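Local coordinates for protein beta-galacturonidase (Eisenbergiella tayi, PDB 6NCW) that probably hydrolyses beta-galacturonides to release galacturonate, as a beta-galacturonidase of glycoside hydrolase family 2, at residues D123-V128 against M344-F349; A380-Y385 against S410-T415; V425-Y430 against K459-T464; P431-D436 against I466-I471. All coordinates share one frame; numbering follows the deposited sequence.

Interaction 1: D123-V128 against M344-F349; sequences DSALHV and MRNPHF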
# COMPACT_ATOMS: atom_id res chain seq x y z
N ASP A 123 -6.33 -29.65 27.12
CA ASP A 123 -5.02 -30.01 27.66
C ASP A 123 -4.11 -28.79 27.79
O ASP A 123 -3.13 -28.86 28.54
CB ASP A 123 -4.32 -31.04 26.78
CG ASP A 123 -5.10 -32.35 26.65
OD1 ASP A 123 -6.08 -32.55 27.41
OD2 ASP A 123 -4.72 -33.17 25.79
N SER A 124 -4.41 -27.70 27.08
CA SER A 124 -3.51 -26.56 26.97
C SER A 124 -4.14 -25.37 27.69
O SER A 124 -5.10 -24.77 27.19
CB SER A 124 -3.24 -26.25 25.50
OG SER A 124 -2.44 -25.08 25.39
N ALA A 125 -3.58 -25.01 28.85
CA ALA A 125 -4.15 -23.91 29.62
C ALA A 125 -3.49 -22.57 29.35
O ALA A 125 -4.09 -21.52 29.63
CB ALA A 125 -4.08 -24.22 31.12
N LEU A 126 -2.27 -22.57 28.81
CA LEU A 126 -1.54 -21.34 28.53
C LEU A 126 -1.68 -20.92 27.07
O LEU A 126 -2.06 -19.78 26.78
CB LEU A 126 -0.06 -21.53 28.93
CG LEU A 126 0.17 -22.03 30.37
CD1 LEU A 126 1.66 -22.11 30.71
CD2 LEU A 126 -0.55 -21.16 31.38
N HIS A 127 -1.39 -21.83 26.15
CA HIS A 127 -1.63 -21.61 24.73
C HIS A 127 -3.12 -21.77 24.45
O HIS A 127 -3.63 -22.90 24.48
CB HIS A 127 -0.82 -22.57 23.89
CG HIS A 127 0.64 -22.31 23.94
ND1 HIS A 127 1.27 -21.44 23.09
CD2 HIS A 127 1.60 -22.78 24.79
CE1 HIS A 127 2.56 -21.40 23.38
NE2 HIS A 127 2.78 -22.21 24.40
N VAL A 128 -3.80 -20.66 24.17
CA VAL A 128 -5.23 -20.57 23.89
C VAL A 128 -5.45 -19.61 22.72
O VAL A 128 -4.51 -18.89 22.35
CB VAL A 128 -6.01 -20.09 25.13
CG1 VAL A 128 -5.86 -21.08 26.31
CG2 VAL A 128 -5.56 -18.71 25.52
N MET A 344 -8.28 -19.77 34.27
CA MET A 344 -7.30 -20.13 35.30
C MET A 344 -7.73 -21.32 36.13
O MET A 344 -6.91 -21.86 36.89
CB MET A 344 -7.06 -18.92 36.21
CG MET A 344 -6.55 -17.68 35.49
SD MET A 344 -6.52 -16.24 36.58
CE MET A 344 -5.15 -16.72 37.62
N ARG A 345 -8.99 -21.74 36.04
CA ARG A 345 -9.45 -22.95 36.71
C ARG A 345 -9.33 -24.19 35.85
O ARG A 345 -9.73 -25.28 36.29
CB ARG A 345 -10.89 -22.78 37.17
CG ARG A 345 -11.03 -22.87 38.67
CD ARG A 345 -12.48 -22.75 39.09
NE ARG A 345 -13.10 -21.62 38.45
CZ ARG A 345 -13.34 -20.46 39.04
NH1 ARG A 345 -13.03 -20.26 40.33
NH2 ARG A 345 -13.93 -19.49 38.34
N ASN A 346 -8.81 -24.07 34.63
CA ASN A 346 -8.42 -25.24 33.87
C ASN A 346 -7.57 -26.14 34.77
O ASN A 346 -6.68 -25.64 35.48
CB ASN A 346 -7.64 -24.80 32.62
CG ASN A 346 -7.24 -25.96 31.73
OD1 ASN A 346 -6.45 -26.80 32.14
ND2 ASN A 346 -7.76 -26.01 30.51
N PRO A 347 -7.84 -27.45 34.82
CA PRO A 347 -7.12 -28.32 35.77
C PRO A 347 -5.62 -28.40 35.55
O PRO A 347 -4.91 -28.89 36.44
CB PRO A 347 -7.79 -29.70 35.58
CG PRO A 347 -8.44 -29.64 34.26
CD PRO A 347 -8.84 -28.19 34.03
N HIS A 348 -5.11 -27.95 34.40
CA HIS A 348 -3.67 -27.95 34.15
C HIS A 348 -3.03 -26.60 34.40
O HIS A 348 -1.80 -26.50 34.28
CB HIS A 348 -3.35 -28.39 32.71
CG HIS A 348 -3.98 -29.68 32.32
ND1 HIS A 348 -3.63 -30.88 32.91
CD2 HIS A 348 -4.94 -29.97 31.41
CE1 HIS A 348 -4.36 -31.85 32.37
NE2 HIS A 348 -5.16 -31.32 31.46
N PHE A 349 -3.82 -25.56 34.71
CA PHE A 349 -3.31 -24.20 34.70
C PHE A 349 -2.18 -24.00 35.72
O PHE A 349 -1.12 -23.47 35.39
CB PHE A 349 -4.43 -23.19 34.95
CG PHE A 349 -3.94 -21.77 35.12
CD1 PHE A 349 -3.53 -21.03 34.02
CD2 PHE A 349 -3.89 -21.18 36.38
CE1 PHE A 349 -3.08 -19.72 34.16
CE2 PHE A 349 -3.44 -19.87 36.53
CZ PHE A 349 -3.03 -19.14 35.42
O HOH W 1 -7.38 -32.13 29.57
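The type I turn from Asn-346 to Phe-349, which leads into helix 349-364, receives the methyl group of Ala-125. That carbon, Ala-125 CB, sits 3.6 Å from Asn-346 OD1 and 4.0 Å from Phe-349 CB, at the edge of the phenyl ring and near its plane. The Asn-346 amide is gripped at both ends. With CG anti to the backbone N (chi1 -178°), its OD1 folds back to accept from His-348 N at 2.9 Å, a capping bond with an N-H...O angle of 164°, while ND2 bonds Pro-122 O. This contact ties the loop between strands 109-117 and 142-147, part of the N-terminal beta-sandwich, to the TIM barrel. Gln-352 of the helix adds hydrogen bonds to Asp-123 O and Ala-125 N. Deeper in, Leu-126 crosses Phe-349 at about a right angle, its CD2 4.0 Å from Phe-349 CD1, and Met-344 CA lies above one face of that ring, displaced toward its rim. The outer end is polar: a water in the plane of the His-348 ring lies 3.0 Å from NE2 and donates to Asp-123 OD1 at 2.6 Å. A carboxylate so near might favour the protonated imidazole.

Interaction 2: A380-Y385 against S410-T415; sequences ASDTEY and SCRFKT
Arg-412 lies across the type I turn from Ala-380 to Thr-383, joining two loops of the TIM barrel: the one after strand 370-374, which runs into helix 384-400, and the one after strand 406-410. The dense part is on the serine side. Ser-381 OG comes within 3.4 Å of Arg-412 CG, and Ala-380 lies against the far end of the same chain, its CA 3.6 Å from Arg-412 NH2 and its backbone N over one face of the guanidinium. Ser-381 OG and Ser-410 OG do not bond each other; each has its partner in Asp-416. Ser-410 OG also accepts from Arg-412 N in an ST turn, which holds the backbone where the arginine side chain begins. A bend at chi2 (-35°) then swings the chain over the turn toward Asp-382.

Things are looser beyond that. In the salt bridge the hydrogen bond from Arg-412 NE to Asp-382 OD1 is 3.2 Å long and weak, with an N-H...O angle of 149°. OD1 sits at the guanidinium edge, but the carboxylate plane is turned 84° from it, so the two groups do not pair side by side through two bonds. Further out, Asp-382 CB rests 3.3 Å from the carbonyl oxygen of exposed Thr-415. Thr-383, next along, is the N-cap of helix 384-400, its OG1 bonding Ala-380 O and Gly-386 N. Water supplements the ion pair: one molecule in the guanidinium plane accepts from Arg-412 NH2 at 2.9 Å and donates to Asp-382 OD1 at 2.7 Å.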
# COMPACT_ATOMS: atom_id res chain seq x y z
N ALA A 380 -6.81 -12.69 36.14
CA ALA A 380 -7.99 -12.28 36.93
C ALA A 380 -7.60 -11.91 38.37
O ALA A 380 -8.04 -12.54 39.34
CB ALA A 380 -9.05 -13.37 36.89
N SER A 381 -6.80 -10.85 38.50
CA SER A 381 -6.30 -10.38 39.79
C SER A 381 -7.35 -9.63 40.61
O SER A 381 -7.04 -9.18 41.72
CB SER A 381 -5.09 -9.48 39.59
OG SER A 381 -5.43 -8.37 38.80
N ASP A 382 -8.57 -9.49 40.09
CA ASP A 382 -9.69 -8.90 40.82
C ASP A 382 -10.58 -9.95 41.47
O ASP A 382 -11.63 -9.59 42.02
CB ASP A 382 -10.52 -8.04 39.87
CG ASP A 382 -11.09 -8.85 38.71
OD1 ASP A 382 -10.53 -9.91 38.34
OD2 ASP A 382 -12.12 -8.43 38.15
N THR A 383 -10.21 -11.23 41.43
CA THR A 383 -11.04 -12.30 41.96
C THR A 383 -10.29 -13.05 43.06
O THR A 383 -9.07 -13.09 43.09
CB THR A 383 -11.43 -13.30 40.86
OG1 THR A 383 -10.23 -13.95 40.38
CG2 THR A 383 -12.15 -12.59 39.71
N GLU A 384 -11.06 -13.67 43.96
CA GLU A 384 -10.45 -14.44 45.03
C GLU A 384 -9.65 -15.62 44.49
O GLU A 384 -8.52 -15.87 44.93
CB GLU A 384 -11.52 -14.92 46.01
CG GLU A 384 -11.08 -16.12 46.88
CD GLU A 384 -9.83 -15.83 47.71
OE1 GLU A 384 -9.62 -14.64 48.06
OE2 GLU A 384 -9.06 -16.78 48.00
N TYR A 385 -10.21 -16.37 43.53
CA TYR A 385 -9.46 -17.51 43.00
C TYR A 385 -8.24 -17.04 42.23
O TYR A 385 -7.16 -17.65 42.32
CB TYR A 385 -10.34 -18.41 42.13
CG TYR A 385 -9.50 -19.46 41.43
CD1 TYR A 385 -8.86 -20.46 42.17
CD2 TYR A 385 -9.29 -19.43 40.05
CE1 TYR A 385 -8.05 -21.42 41.55
CE2 TYR A 385 -8.49 -20.37 39.42
CZ TYR A 385 -7.87 -21.37 40.18
OH TYR A 385 -7.07 -22.31 39.57
N SER A 410 -1.07 -5.37 35.34
CA SER A 410 -2.50 -5.44 35.60
C SER A 410 -3.30 -4.58 34.63
O SER A 410 -2.87 -3.51 34.21
CB SER A 410 -2.82 -4.98 37.02
OG SER A 410 -4.23 -4.92 37.21
N CYS A 411 -4.52 -5.04 34.33
CA CYS A 411 -5.52 -4.19 33.69
C CYS A 411 -6.78 -4.06 34.54
O CYS A 411 -7.79 -3.55 34.04
CB CYS A 411 -5.88 -4.73 32.30
SG CYS A 411 -6.63 -6.34 32.37
N ARG A 412 -6.74 -4.49 35.81
CA ARG A 412 -7.90 -4.41 36.70
C ARG A 412 -7.93 -3.02 37.33
O ARG A 412 -7.51 -2.79 38.47
CB ARG A 412 -7.85 -5.51 37.76
CG ARG A 412 -8.05 -6.93 37.21
CD ARG A 412 -9.04 -6.96 36.04
NE ARG A 412 -9.52 -8.31 35.74
CZ ARG A 412 -9.17 -9.03 34.68
NH1 ARG A 412 -8.33 -8.55 33.78
NH2 ARG A 412 -9.68 -10.25 34.52
N PHE A 413 -8.46 -2.07 36.55
CA PHE A 413 -8.44 -0.65 36.88
C PHE A 413 -9.22 -0.37 38.17
O PHE A 413 -10.45 -0.32 38.15
CB PHE A 413 -9.01 0.14 35.69
CG PHE A 413 -8.82 1.63 35.78
CD1 PHE A 413 -9.87 2.45 36.18
CD2 PHE A 413 -7.62 2.21 35.41
CE1 PHE A 413 -9.71 3.83 36.24
CE2 PHE A 413 -7.46 3.59 35.46
CZ PHE A 413 -8.51 4.40 35.87
N LYS A 414 -8.50 -0.22 39.29
CA LYS A 414 -9.06 0.13 40.60
C LYS A 414 -9.86 -1.01 41.23
O LYS A 414 -10.66 -0.77 42.13
CB LYS A 414 -9.90 1.41 40.53
CG LYS A 414 -9.06 2.64 40.15
CD LYS A 414 -9.89 3.81 39.67
CE LYS A 414 -11.28 3.84 40.25
NZ LYS A 414 -11.99 5.01 39.67
N THR A 415 -9.63 -2.25 40.79
CA THR A 415 -10.29 -3.42 41.32
C THR A 415 -9.32 -4.56 41.60
O THR A 415 -9.75 -5.63 42.04
CB THR A 415 -11.37 -3.92 40.34
OG1 THR A 415 -10.76 -4.38 39.14
CG2 THR A 415 -12.35 -2.79 40.00
O HOH W 2 -4.87 -7.90 35.50
O HOH W 3 -11.83 -11.01 36.24

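Interaction 3: V425-Y430 against K459-T464; sequences VSYNIY and KPFLIT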
# COMPACT_ATOMS: atom_id res chain seq x y z
N VAL A 425 4.28 -2.16 41.40
CA VAL A 425 2.92 -2.14 40.86
C VAL A 425 2.99 -1.73 39.39
O VAL A 425 3.60 -0.71 39.06
CB VAL A 425 2.03 -1.16 41.64
CG1 VAL A 425 0.62 -1.19 41.07
CG2 VAL A 425 2.05 -1.47 43.14
N SER A 426 2.35 -2.50 38.52
CA SER A 426 2.41 -2.24 37.08
C SER A 426 1.02 -2.29 36.47
O SER A 426 0.21 -3.16 36.81
CB SER A 426 3.32 -3.26 36.39
OG SER A 426 4.59 -3.23 36.98
N TYR A 427 0.75 -1.36 35.55
CA TYR A 427 -0.56 -1.24 34.93
C TYR A 427 -0.45 -1.06 33.42
O TYR A 427 0.41 -0.34 32.93
CB TYR A 427 -1.33 -0.09 35.56
CG TYR A 427 -2.28 -0.59 36.62
CD1 TYR A 427 -1.91 -0.65 37.97
CD2 TYR A 427 -3.54 -1.05 36.28
CE1 TYR A 427 -2.80 -1.12 38.95
CE2 TYR A 427 -4.43 -1.52 37.23
CZ TYR A 427 -4.06 -1.56 38.55
OH TYR A 427 -4.99 -2.04 39.46
N ASN A 428 -1.31 -1.77 32.70
CA ASN A 428 -1.53 -1.56 31.27
C ASN A 428 -2.70 -0.59 31.10
O ASN A 428 -3.81 -0.87 31.58
CB ASN A 428 -1.84 -2.89 30.58
CG ASN A 428 -0.76 -3.92 30.80
OD1 ASN A 428 0.38 -3.58 31.15
ND2 ASN A 428 -1.09 -5.19 30.59
N ILE A 429 -2.46 0.53 30.43
CA ILE A 429 -3.52 1.52 30.23
C ILE A 429 -3.49 1.99 28.79
O ILE A 429 -2.41 2.14 28.20
CB ILE A 429 -3.40 2.74 31.18
CG1 ILE A 429 -2.14 3.55 30.90
CG2 ILE A 429 -3.48 2.31 32.65
CD1 ILE A 429 -2.04 4.86 31.70
N TYR A 430 -4.67 2.25 28.22
CA TYR A 430 -4.76 2.76 26.85
C TYR A 430 -5.65 4.00 26.69
O TYR A 430 -6.52 4.05 25.82
CB TYR A 430 -5.25 1.64 25.94
CG TYR A 430 -4.26 0.51 25.79
CD1 TYR A 430 -4.26 -0.56 26.67
CD2 TYR A 430 -3.33 0.51 24.75
CE1 TYR A 430 -3.37 -1.62 26.50
CE2 TYR A 430 -2.45 -0.53 24.58
CZ TYR A 430 -2.47 -1.59 25.46
OH TYR A 430 -1.58 -2.63 25.28
N LYS A 459 4.87 1.88 46.71
CA LYS A 459 5.79 1.04 45.95
C LYS A 459 6.14 1.70 44.62
O LYS A 459 5.48 2.64 44.18
CB LYS A 459 5.16 -0.33 45.70
CG LYS A 459 5.01 -1.21 46.93
CD LYS A 459 4.04 -2.34 46.60
CE LYS A 459 3.93 -3.31 47.73
NZ LYS A 459 3.14 -4.51 47.38
N PRO A 460 7.22 1.25 43.96
CA PRO A 460 7.49 1.74 42.61
C PRO A 460 6.35 1.38 41.67
O PRO A 460 5.66 0.37 41.85
CB PRO A 460 8.78 1.01 42.22
CG PRO A 460 9.40 0.62 43.52
CD PRO A 460 8.27 0.33 44.44
N PHE A 461 6.15 2.21 40.64
CA PHE A 461 5.01 2.11 39.74
C PHE A 461 5.51 2.21 38.31
O PHE A 461 6.25 3.15 37.98
CB PHE A 461 3.98 3.21 40.07
CG PHE A 461 2.81 3.32 39.08
CD1 PHE A 461 1.80 2.37 39.06
CD2 PHE A 461 2.71 4.41 38.24
CE1 PHE A 461 0.73 2.49 38.18
CE2 PHE A 461 1.64 4.54 37.36
CZ PHE A 461 0.65 3.57 37.33
N LEU A 462 5.11 1.26 37.46
CA LEU A 462 5.44 1.25 36.04
C LEU A 462 4.15 1.19 35.22
O LEU A 462 3.19 0.54 35.63
CB LEU A 462 6.32 0.04 35.68
CG LEU A 462 7.79 0.05 36.09
CD1 LEU A 462 8.41 -1.32 35.87
CD2 LEU A 462 8.55 1.14 35.32
N ILE A 463 4.14 1.89 34.08
CA ILE A 463 3.16 1.65 33.02
C ILE A 463 3.75 0.57 32.10
O ILE A 463 4.69 0.82 31.35
CB ILE A 463 2.85 2.92 32.22
CG1 ILE A 463 2.21 4.00 33.11
CG2 ILE A 463 1.95 2.59 31.01
CD1 ILE A 463 0.98 3.51 33.84
N THR A 464 3.20 -0.64 32.18
CA THR A 464 3.78 -1.75 31.44
C THR A 464 3.21 -1.89 30.03
O THR A 464 3.76 -2.66 29.24
CB THR A 464 3.60 -3.07 32.21
OG1 THR A 464 2.33 -3.08 32.89
CG2 THR A 464 4.73 -3.22 33.21
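Tyr-427 and Phe-461 meet at about a right angle, Tyr-427 CD1 standing 4.1 Å from Phe-461 CE1, at the edge of the phenyl ring and near its plane. Val-425 CG1 also packs on this ring, 4.3 Å from Phe-461 CD1. Toward the other end, Ile-429 CD1 touches Ile-463 CD1 at 3.9 Å, the two chains again crossing. Leu-443, Leu-446 and Ile-450 of helix 439-453 cover this face. The helix links the two strands in a right-handed beta-alpha-beta crossover of the TIM barrel, and strands 425-428 and 461-466 run parallel as direct neighbours. Four backbone bonds zip them together: Val-425 N to Pro-460 O, Leu-462 N to Val-425 O, Tyr-427 N to Leu-462 O, and Thr-464 N to Tyr-427 O. The last is 2.9 Å long, and its donor stands 44° out of the carbonyl plane. Ser-426 and Leu-462 line the opposite face, where they and Thr-464 meet Trp-331 of strand 329-333. Packing is tight here, with Ser-426 CB only 3.5 Å from Thr-464 CG2. At the polar edge, Thr-464 holds OG1 between its backbone N and carbonyl carbon (chi1 36°), where the hydroxyl donates to Asn-428 OD1 at 2.7 Å. That bond, with those of ND2 to Glu-378 OE2 and to OD1 of Asn-377, a galacturonate-binding residue, sets how the Asn-428 amide is turned.

Interaction 4: P431-D436 against I466-I471; sequences PKWYHD and IGAGAI
One face of the Trp-433 indole is laid flat against the backbone of Ala-468 and Gly-469. Gly-469 N stands 3.3 Å above the Trp-433 ring plane, over its centre. Beyond it, Gly-469 CA makes a CH-pi contact 3.9 Å from the centroid of the six-membered ring of Trp-433, 22° off the normal. Gly-469 carries no side chain, and this is what lets the chain come so close. Tyr-434 CE2 lies at the indole edge, in plane, while Trp-433 CD1 sits 3.5 Å above the face of the Tyr-434 ring. Trp-482 of the same chain and Phe-522 of a neighbouring subunit each pack edge-to-face with the indole.

These are the loops that follow strands 425-428 and 461-466 at the C-terminal mouth of the TIM barrel, where the sugar site lies. Tyr-434 binds galacturonate, and its hydroxyl bonds NZ of Lys-532, another galacturonate-binding residue, which also touches Trp-433. The indole reaches the glycine-rich chain with CG anti to its own backbone N (chi1 -174°). Ala-468 CB borders it, 3.8 Å from Trp-433 CE3, and Gly-467 O lies 3.6 Å from Trp-433 CB. That carbonyl also accepts from Gln-494 NE2 of helix 484-500, as does Pro-431 O. Nearer the strands the contact thins to one apolar touch, Pro-431 CG to Ile-466 CD1 at 4.3 Å, beside Val-439 of helix 439-453.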
# COMPACT_ATOMS: atom_id res chain seq x y z
N PRO A 431 -5.44 5.05 27.50
CA PRO A 431 -6.18 6.30 27.25
C PRO A 431 -5.75 6.88 25.92
O PRO A 431 -4.57 6.81 25.54
CB PRO A 431 -5.77 7.20 28.42
CG PRO A 431 -4.36 6.67 28.77
CD PRO A 431 -4.51 5.18 28.64
N LYS A 432 -6.72 7.45 25.20
CA LYS A 432 -6.63 8.01 23.86
C LYS A 432 -6.60 6.91 22.79
O LYS A 432 -6.53 7.23 21.59
CB LYS A 432 -5.45 8.97 23.69
CG LYS A 432 -5.69 10.28 24.43
CD LYS A 432 -7.13 10.75 24.18
CE LYS A 432 -7.38 12.18 24.66
NZ LYS A 432 -6.61 13.17 23.85
N TRP A 433 -6.72 5.64 23.17
CA TRP A 433 -7.00 4.60 22.19
C TRP A 433 -8.31 3.90 22.52
O TRP A 433 -9.29 4.10 21.81
CB TRP A 433 -5.83 3.63 22.04
CG TRP A 433 -6.09 2.66 20.92
CD1 TRP A 433 -6.38 1.33 21.03
CD2 TRP A 433 -6.15 2.96 19.51
NE1 TRP A 433 -6.59 0.77 19.79
CE2 TRP A 433 -6.46 1.75 18.84
CE3 TRP A 433 -5.95 4.12 18.76
CZ2 TRP A 433 -6.59 1.68 17.45
CZ3 TRP A 433 -6.09 4.05 17.36
CH2 TRP A 433 -6.39 2.84 16.74
N TYR A 434 -8.37 3.10 23.58
CA TYR A 434 -9.60 2.43 23.98
C TYR A 434 -10.52 3.29 24.85
O TYR A 434 -11.66 2.89 25.07
CB TYR A 434 -9.26 1.14 24.74
CG TYR A 434 -8.66 0.04 23.88
CD1 TYR A 434 -9.26 -0.33 22.68
CD2 TYR A 434 -7.50 -0.63 24.28
CE1 TYR A 434 -8.71 -1.35 21.88
CE2 TYR A 434 -6.95 -1.63 23.49
CZ TYR A 434 -7.56 -1.99 22.29
OH TYR A 434 -7.02 -2.99 21.51
N HIS A 435 -10.05 4.42 25.39
CA HIS A 435 -10.84 5.32 26.23
C HIS A 435 -10.53 6.75 25.83
O HIS A 435 -9.36 7.13 25.81
CB HIS A 435 -10.50 5.16 27.73
CG HIS A 435 -10.50 3.75 28.21
ND1 HIS A 435 -11.66 3.01 28.36
CD2 HIS A 435 -9.48 2.92 28.56
CE1 HIS A 435 -11.35 1.80 28.79
NE2 HIS A 435 -10.04 1.72 28.91
N ASP A 436 -11.55 7.55 25.53
CA ASP A 436 -11.29 8.94 25.18
C ASP A 436 -11.37 9.78 26.44
O ASP A 436 -12.42 10.30 26.82
CB ASP A 436 -12.24 9.41 24.09
CG ASP A 436 -11.81 8.93 22.71
OD1 ASP A 436 -10.59 9.02 22.40
OD2 ASP A 436 -12.68 8.43 21.96
N ILE A 466 1.31 1.09 27.17
CA ILE A 466 0.53 2.20 26.64
C ILE A 466 0.85 2.32 25.15
O ILE A 466 1.98 2.07 24.72
CB ILE A 466 0.83 3.51 27.42
CG1 ILE A 466 -0.19 4.61 27.12
CG2 ILE A 466 2.24 4.01 27.11
CD1 ILE A 466 -0.24 5.69 28.22
N GLY A 467 -0.14 2.72 24.35
CA GLY A 467 0.11 2.86 22.92
C GLY A 467 -1.18 3.00 22.12
O GLY A 467 -2.25 3.30 22.67
N ALA A 468 -1.05 2.77 20.81
CA ALA A 468 -2.16 3.06 19.91
C ALA A 468 -1.97 2.29 18.60
O ALA A 468 -0.84 2.05 18.16
CB ALA A 468 -2.25 4.56 19.62
N GLY A 469 -3.09 1.95 17.97
CA GLY A 469 -3.02 1.26 16.69
C GLY A 469 -2.70 2.21 15.55
O GLY A 469 -2.95 3.42 15.62
N ALA A 470 -2.13 1.64 14.50
CA ALA A 470 -1.96 2.34 13.23
C ALA A 470 -1.68 1.29 12.16
O ALA A 470 -0.77 0.47 12.33
CB ALA A 470 -0.81 3.34 13.28
N ILE A 471 -2.44 1.31 11.07
CA ILE A 471 -2.15 0.44 9.94
C ILE A 471 -1.14 1.16 9.07
O ILE A 471 -1.43 2.24 8.55
CB ILE A 471 -3.43 0.10 9.15
CG1 ILE A 471 -4.45 -0.62 10.06
CG2 ILE A 471 -3.07 -0.75 7.93
CD1 ILE A 471 -5.90 -0.59 9.50

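Overall arrangement
Interactions 3 and 4 are buried, while interactions 1 and 2 are partly buried and use water to bridge their outer sides. Interaction 3 is the barrel wall itself, a backbone ladder between strands; interaction 4 continues from the same two strands into their loops, trading hydrogen bonds for an indole on glycine backbone. Interaction 2 joins the wall directly: Ser-410 O meets Asn-428 N at 2.8 Å, and Arg-412 O meets Tyr-427 OH. Interaction 1, the only one of the four to reach outside the barrel, touches interaction 2 through Met-344 O and Tyr-385 OH, but stays about 14 Å from interaction 3 at the nearest atoms.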